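Long-range contact in SusD superfamily protein (Bacteroides fragilis NCTC 9343, PDB 3NQP), which probably binds glycans at the outer membrane of the bacterium, as SusD-family proteins do in nutrient uptake: residues 229-240 with 385-396. Residues are numbered along the deposited sequence; the frame is centred on the assembly and turned at random. Where two conformers were deposited one is given.
Sequences LTIAKTHLESVL and VYLTLAEIANME
Lys233 NZ and Glu396 OE2 form a salt bridge of 2.6 Å on the more exposed side of two roughly antiparallel helices, the carboxylate offering its syn lone pair. Lys233 reaches that far because CG stands anti to its backbone N (chi1 -163°) and every later torsion is extended; the chain meets that of Glu396 at about a right angle. A water lies close to Glu396 OE1 and makes a weak bond to the ammonium. Below this charged pair the helices, whose axes approach to 10.0 Å at a crossing angle of -150°, interlock as knobs into holes. Leu236 enters the hole formed by Val385, Thr388, Leu389 and Ile392, its CD1 lying 3.6 Å from Ile392 CD1. In return, Leu389 fits among Lys233, Leu236, Glu237 and Leu240, while Ile392 occupies the next hole, where its CD1 is 3.8 Å from Ala232 CB. At one end Leu240 CD2 packs 3.5 Å from Tyr386 CE1; at the other, Leu229 CD1 rests 3.8 Å from CB of the selenomethionine Met395. This antiparallel pairing belongs to the SusD fold, in which helical residues far outnumber those in strands: helix 200-216 packs against helix 228-241, and helices 399-414 and 431-445 against helix 382-396, which directly follows strand 377-381.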
ATOM      1  N   LEU A 229     -13.141  -8.489  14.657  1.00 12.40           N
ATOM      2  CA  LEU A 229     -11.853  -8.033  15.290  1.00 14.79           C
ATOM      3  C   LEU A 229     -11.021  -9.173  15.841  1.00 14.17           C
ATOM      4  O   LEU A 229      -9.809  -9.184  15.698  1.00 13.75           O
ATOM      5  CB  LEU A 229     -12.092  -7.038  16.433  1.00 15.94           C
ATOM      6  CG  LEU A 229     -12.512  -5.629  16.061  1.00 18.26           C
ATOM      7  CD1 LEU A 229     -13.008  -4.955  17.334  1.00 17.17           C
ATOM      8  CD2 LEU A 229     -11.380  -4.822  15.383  1.00 14.71           C
ATOM      9  N   THR A 230     -11.685 -10.132  16.484  0.50 16.15           N
ATOM     10  CA  THR A 230     -10.997 -11.280  17.099  0.50 15.94           C
ATOM     11  C   THR A 230     -10.259 -12.125  16.059  0.50 14.52           C
ATOM     12  O   THR A 230      -9.141 -12.575  16.299  0.50 14.52           O
ATOM     13  CB  THR A 230     -11.967 -12.160  17.937  0.50 16.94           C
ATOM     14  OG1 THR A 230     -13.119 -12.519  17.163  0.50 18.41           O
ATOM     15  CG2 THR A 230     -12.419 -11.418  19.175  0.50 15.40           C
ATOM     16  N   ILE A 231     -10.879 -12.313  14.900  1.00 12.29           N
ATOM     17  CA  ILE A 231     -10.283 -13.073  13.807  1.00 13.47           C
ATOM     18  C   ILE A 231      -9.053 -12.332  13.245  1.00 13.69           C
ATOM     19  O   ILE A 231      -8.002 -12.921  13.030  1.00 11.90           O
ATOM     20  CB  ILE A 231     -11.304 -13.312  12.695  1.00 13.75           C
ATOM     21  CG1 ILE A 231     -12.414 -14.248  13.228  1.00 18.57           C
ATOM     22  CG2 ILE A 231     -10.628 -13.885  11.405  1.00 10.73           C
ATOM     23  CD1 ILE A 231     -13.660 -14.380  12.326  1.00 15.00           C
ATOM     24  N   ALA A 232      -9.197 -11.047  13.007  1.00 13.83           N
ATOM     25  CA  ALA A 232      -8.054 -10.219  12.542  1.00 13.57           C
ATOM     26  C   ALA A 232      -6.908 -10.350  13.515  1.00 11.37           C
ATOM     27  O   ALA A 232      -5.750 -10.534  13.115  1.00 12.67           O
ATOM     28  CB  ALA A 232      -8.476  -8.751  12.361  1.00 10.48           C
ATOM     29  N   LYS A 233      -7.235 -10.260  14.800  1.00  9.42           N
ATOM     30  CA  LYS A 233      -6.236 -10.251  15.859  1.00 11.64           C
ATOM     31  C   LYS A 233      -5.474 -11.546  15.922  1.00 12.55           C
ATOM     32  O   LYS A 233      -4.267 -11.566  16.051  1.00 12.34           O
ATOM     33  CB  LYS A 233      -6.884  -9.998  17.199  1.00 12.97           C
ATOM     34  CG  LYS A 233      -5.849  -9.562  18.283  1.00 13.18           C
ATOM     35  CD  LYS A 233      -6.553  -9.318  19.640  1.00 12.22           C
ATOM     36  CE  LYS A 233      -5.576  -8.888  20.743  1.00 20.11           C
ATOM     37  NZ  LYS A 233      -6.324  -8.632  22.057  1.00 14.53           N
ATOM     38  N   THR A 234      -6.198 -12.656  15.831  1.00 11.64           N
ATOM     39  CA  THR A 234      -5.567 -13.943  15.880  1.00 14.64           C
ATOM     40  C   THR A 234      -4.572 -14.083  14.726  1.00 11.94           C
ATOM     41  O   THR A 234      -3.489 -14.618  14.898  1.00 11.23           O
ATOM     42  CB  THR A 234      -6.662 -15.067  15.847  1.00 15.49           C
ATOM     43  OG1 THR A 234      -7.406 -14.987  17.077  1.00 18.86           O
ATOM     44  CG2 THR A 234      -6.040 -16.482  15.703  1.00 21.41           C
ATOM     45  N   HIS A 235      -4.951 -13.656  13.526  1.00 12.37           N
ATOM     46  CA  HIS A 235      -4.095 -13.867  12.366  1.00 10.86           C
ATOM     47  C   HIS A 235      -2.893 -12.948  12.423  1.00 13.11           C
ATOM     48  O   HIS A 235      -1.774 -13.373  12.115  1.00 11.05           O
ATOM     49  CB  HIS A 235      -4.909 -13.766  11.059  1.00 14.97           C
ATOM     50  CG  HIS A 235      -5.773 -14.972  10.832  1.00 13.10           C
ATOM     51  ND1 HIS A 235      -5.228 -16.199  10.507  1.00 12.40           N
ATOM     52  CD2 HIS A 235      -7.104 -15.180  11.008  1.00 16.97           C
ATOM     53  CE1 HIS A 235      -6.199 -17.106  10.451  1.00 14.01           C
ATOM     54  NE2 HIS A 235      -7.346 -16.516  10.754  1.00 12.13           N
ATOM     55  N   LEU A 236      -3.082 -11.710  12.878  1.00  9.46           N
ATOM     56  CA  LEU A 236      -1.925 -10.802  12.963  1.00 12.18           C
ATOM     57  C   LEU A 236      -0.943 -11.251  14.045  1.00 11.89           C
ATOM     58  O   LEU A 236       0.271 -11.132  13.868  1.00 11.46           O
ATOM     59  CB  LEU A 236      -2.395  -9.353  13.193  1.00 10.46           C
ATOM     60  CG  LEU A 236      -3.160  -8.799  11.984  1.00 11.93           C
ATOM     61  CD1 LEU A 236      -4.104  -7.707  12.405  1.00  7.88           C
ATOM     62  CD2 LEU A 236      -2.189  -8.321  10.858  1.00 14.44           C
ATOM     63  N   GLU A 237      -1.461 -11.747  15.178  1.00 13.22           N
ATOM     64  CA  GLU A 237      -0.575 -12.236  16.240  1.00 13.20           C
ATOM     65  C   GLU A 237       0.141 -13.478  15.774  1.00 12.92           C
ATOM     66  O   GLU A 237       1.262 -13.722  16.179  1.00 12.57           O
ATOM     67  CB  GLU A 237      -1.326 -12.526  17.574  1.00 14.06           C
ATOM     68  CG  GLU A 237      -1.769 -11.225  18.203  1.00 13.35           C
ATOM     69  CD  GLU A 237      -2.395 -11.323  19.551  1.00 19.52           C
ATOM     70  OE1 GLU A 237      -3.006 -12.362  19.848  1.00 15.98           O
ATOM     71  OE2 GLU A 237      -2.308 -10.305  20.273  1.00 19.14           O
ATOM     72  N   SER A 238      -0.512 -14.266  14.943  1.00 14.70           N
ATOM     73  CA  SER A 238       0.155 -15.454  14.357  1.00 15.15           C
ATOM     74  C   SER A 238       1.354 -15.042  13.505  1.00 15.35           C
ATOM     75  O   SER A 238       2.447 -15.661  13.572  1.00 15.75           O
ATOM     76  CB  SER A 238      -0.832 -16.248  13.490  1.00 11.60           C
ATOM     77  OG  SER A 238      -0.222 -17.415  12.948  1.00 14.18           O
ATOM     78  N   VAL A 239       1.144 -13.998  12.700  1.00 12.58           N
ATOM     79  CA  VAL A 239       2.232 -13.426  11.928  1.00 12.79           C
ATOM     80  C   VAL A 239       3.376 -12.994  12.829  1.00 12.44           C
ATOM     81  O   VAL A 239       4.535 -13.301  12.518  1.00 12.45           O
ATOM     82  CB  VAL A 239       1.768 -12.289  10.983  1.00 15.24           C
ATOM     83  CG1 VAL A 239       2.994 -11.631  10.287  1.00 11.66           C
ATOM     84  CG2 VAL A 239       0.734 -12.828   9.932  1.00 10.92           C
ATOM     85  N   LEU A 240       3.079 -12.334  13.960  1.00 12.80           N
ATOM     86  CA  LEU A 240       4.158 -11.910  14.854  1.00 13.31           C
ATOM     87  C   LEU A 240       4.885 -13.094  15.468  1.00 14.21           C
ATOM     88  O   LEU A 240       6.107 -12.991  15.759  1.00  9.59           O
ATOM     89  CB  LEU A 240       3.689 -10.995  16.008  1.00 14.73           C
ATOM     90  CG  LEU A 240       3.169  -9.597  15.701  1.00 19.86           C
ATOM     91  CD1 LEU A 240       2.944  -8.859  17.033  1.00 15.09           C
ATOM     92  CD2 LEU A 240       4.141  -8.836  14.748  1.00 11.76           C
ATOM     93  N   VAL A 385       2.136  -4.846  10.819  1.00 11.51           N
ATOM     94  CA  VAL A 385       1.420  -5.806  11.663  1.00 10.85           C
ATOM     95  C   VAL A 385       1.216  -5.137  13.034  1.00 12.92           C
ATOM     96  O   VAL A 385       0.097  -5.096  13.580  1.00 10.68           O
ATOM     97  CB  VAL A 385       2.097  -7.208  11.738  1.00 11.67           C
ATOM     98  CG1 VAL A 385       1.343  -8.082  12.706  1.00  9.13           C
ATOM     99  CG2 VAL A 385       2.229  -7.895  10.303  1.00  8.77           C
ATOM    100  N   TYR A 386       2.283  -4.539  13.540  1.00  9.34           N
ATOM    101  CA  TYR A 386       2.180  -3.796  14.774  1.00  9.61           C
ATOM    102  C   TYR A 386       1.141  -2.662  14.779  1.00 11.57           C
ATOM    103  O   TYR A 386       0.388  -2.546  15.737  1.00  8.98           O
ATOM    104  CB  TYR A 386       3.536  -3.172  15.158  1.00 10.40           C
ATOM    105  CG  TYR A 386       4.704  -4.088  15.457  1.00  7.25           C
ATOM    106  CD1 TYR A 386       4.542  -5.325  16.066  1.00 16.51           C
ATOM    107  CD2 TYR A 386       6.016  -3.612  15.281  1.00 14.07           C
ATOM    108  CE1 TYR A 386       5.648  -6.124  16.373  1.00 16.98           C
ATOM    109  CE2 TYR A 386       7.103  -4.403  15.575  1.00 14.85           C
ATOM    110  CZ  TYR A 386       6.915  -5.638  16.148  1.00 16.70           C
ATOM    111  OH  TYR A 386       7.997  -6.390  16.440  1.00 16.28           O
ATOM    112  N   LEU A 387       1.127  -1.796  13.757  1.00 11.91           N
ATOM    113  CA  LEU A 387       0.197  -0.653  13.777  1.00 11.00           C
ATOM    114  C   LEU A 387      -1.248  -1.095  13.508  1.00 10.91           C
ATOM    115  O   LEU A 387      -2.195  -0.451  13.951  1.00 12.06           O
ATOM    116  CB  LEU A 387       0.687   0.466  12.849  1.00 10.07           C
ATOM    117  CG  LEU A 387       2.006   1.105  13.384  1.00  8.59           C
ATOM    118  CD1 LEU A 387       2.561   2.011  12.327  1.00  9.32           C
ATOM    119  CD2 LEU A 387       1.799   1.836  14.718  1.00  9.67           C
ATOM    120  N   THR A 388      -1.410  -2.200  12.801  1.00 12.82           N
ATOM    121  CA  THR A 388      -2.718  -2.793  12.583  1.00 10.13           C
ATOM    122  C   THR A 388      -3.259  -3.377  13.930  1.00 13.23           C
ATOM    123  O   THR A 388      -4.442  -3.191  14.269  1.00 13.04           O
ATOM    124  CB  THR A 388      -2.696  -3.828  11.393  1.00 14.26           C
ATOM    125  OG1 THR A 388      -2.105  -3.240  10.208  1.00  9.11           O
ATOM    126  CG2 THR A 388      -4.099  -4.273  11.044  1.00 10.80           C
ATOM    127  N   LEU A 389      -2.397  -4.048  14.702  1.00 11.53           N
ATOM    128  CA  LEU A 389      -2.745  -4.537  16.042  1.00 12.14           C
ATOM    129  C   LEU A 389      -2.977  -3.386  16.999  1.00 12.84           C
ATOM    130  O   LEU A 389      -3.837  -3.474  17.861  1.00  9.68           O
ATOM    131  CB  LEU A 389      -1.647  -5.461  16.574  1.00 13.02           C
ATOM    132  CG  LEU A 389      -1.674  -6.883  16.011  1.00 13.05           C
ATOM    133  CD1 LEU A 389      -0.395  -7.655  16.294  1.00 12.91           C
ATOM    134  CD2 LEU A 389      -2.871  -7.626  16.519  1.00  9.42           C
ATOM    135  N   ALA A 390      -2.246  -2.276  16.830  1.00  8.53           N
ATOM    136  CA  ALA A 390      -2.535  -1.071  17.613  1.00 11.35           C
ATOM    137  C   ALA A 390      -3.979  -0.566  17.374  1.00 13.67           C
ATOM    138  O   ALA A 390      -4.689  -0.155  18.316  1.00 13.29           O
ATOM    139  CB  ALA A 390      -1.522   0.028  17.324  1.00 10.75           C
ATOM    140  N   GLU A 391      -4.392  -0.557  16.107  1.00 10.16           N
ATOM    141  CA  GLU A 391      -5.734  -0.123  15.761  1.00 10.15           C
ATOM    142  C   GLU A 391      -6.791  -1.061  16.373  1.00  8.54           C
ATOM    143  O   GLU A 391      -7.783  -0.590  16.906  1.00  8.61           O
ATOM    144  CB  GLU A 391      -5.894  -0.031  14.251  1.00  6.81           C
ATOM    145  CG  GLU A 391      -7.250   0.510  13.822  1.00  7.12           C
ATOM    146  CD  GLU A 391      -7.308   0.786  12.347  1.00 12.89           C
ATOM    147  OE1 GLU A 391      -6.215   1.014  11.776  1.00  8.08           O
ATOM    148  OE2 GLU A 391      -8.436   0.773  11.784  1.00 15.20           O
ATOM    149  N   ILE A 392      -6.541  -2.376  16.351  1.00 12.03           N
ATOM    150  CA  ILE A 392      -7.449  -3.344  16.999  1.00 10.63           C
ATOM    151  C   ILE A 392      -7.511  -3.044  18.511  1.00 12.57           C
ATOM    152  O   ILE A 392      -8.606  -2.983  19.098  1.00 12.86           O
ATOM    153  CB  ILE A 392      -7.019  -4.810  16.733  1.00 11.63           C
ATOM    154  CG1 ILE A 392      -7.238  -5.181  15.250  1.00 12.52           C
ATOM    155  CG2 ILE A 392      -7.791  -5.752  17.646  1.00 10.85           C
ATOM    156  CD1 ILE A 392      -6.509  -6.530  14.746  1.00  9.01           C
ATOM    157  N   ALA A 393      -6.342  -2.817  19.125  1.00 11.29           N
ATOM    158  CA  ALA A 393      -6.248  -2.452  20.532  1.00 12.30           C
ATOM    159  C   ALA A 393      -7.118  -1.229  20.857  1.00 11.52           C
ATOM    160  O   ALA A 393      -7.892  -1.212  21.834  1.00  9.82           O
ATOM    161  CB  ALA A 393      -4.731  -2.183  20.942  1.00  8.35           C
ATOM    162  N   ASN A 394      -7.009  -0.205  20.031  1.00  9.09           N
ATOM    163  CA  ASN A 394      -7.820   0.982  20.236  1.00 10.74           C
ATOM    164  C   ASN A 394      -9.322   0.618  20.218  1.00 12.45           C
ATOM    165  O   ASN A 394     -10.070   1.135  21.042  1.00 10.82           O
ATOM    166  CB  ASN A 394      -7.538   2.102  19.215  1.00  8.27           C
ATOM    167  CG  ASN A 394      -8.012   3.450  19.705  1.00 12.01           C
ATOM    168  OD1 ASN A 394      -8.100   3.657  20.914  1.00 13.50           O
ATOM    169  ND2 ASN A 394      -8.299   4.386  18.781  1.00  9.66           N
HETATM  170  N   MSE A 395      -9.735  -0.301  19.342  1.00 12.19           N
HETATM  171  CA  MSE A 395     -11.144  -0.714  19.290  1.00 11.86           C
HETATM  172  C   MSE A 395     -11.558  -1.448  20.568  1.00 15.00           C
HETATM  173  O   MSE A 395     -12.673  -1.262  21.062  1.00 15.81           O
HETATM  174  CB  MSE A 395     -11.457  -1.615  18.086  1.00 14.22           C
HETATM  175  CG  MSE A 395     -11.460  -0.930  16.743  1.00 14.92           C
HETATM  176 SE   MSE A 395     -12.763   0.427  16.546  0.75  7.07          SE
HETATM  177  CE  MSE A 395     -14.386  -0.647  16.456  1.00  7.77           C
ATOM    178  N   GLU A 396     -10.665  -2.279  21.105  1.00 13.98           N
ATOM    179  CA  GLU A 396     -10.918  -3.036  22.343  1.00 15.53           C
ATOM    180  C   GLU A 396     -10.980  -2.161  23.571  1.00 16.78           C
ATOM    181  O   GLU A 396     -11.680  -2.489  24.523  1.00 17.54           O
ATOM    182  CB  GLU A 396      -9.807  -4.043  22.617  1.00 15.68           C
ATOM    183  CG  GLU A 396      -9.722  -5.205  21.668  1.00 16.62           C
ATOM    184  CD  GLU A 396      -8.408  -6.023  21.798  1.00 18.56           C
ATOM    185  OE1 GLU A 396      -7.349  -5.523  22.209  1.00 24.55           O
ATOM    186  OE2 GLU A 396      -8.422  -7.192  21.422  1.00 20.61           O
TER
HETATM  187  O   HOH W   1      -4.894  -5.597  22.078  1.00 15.04           O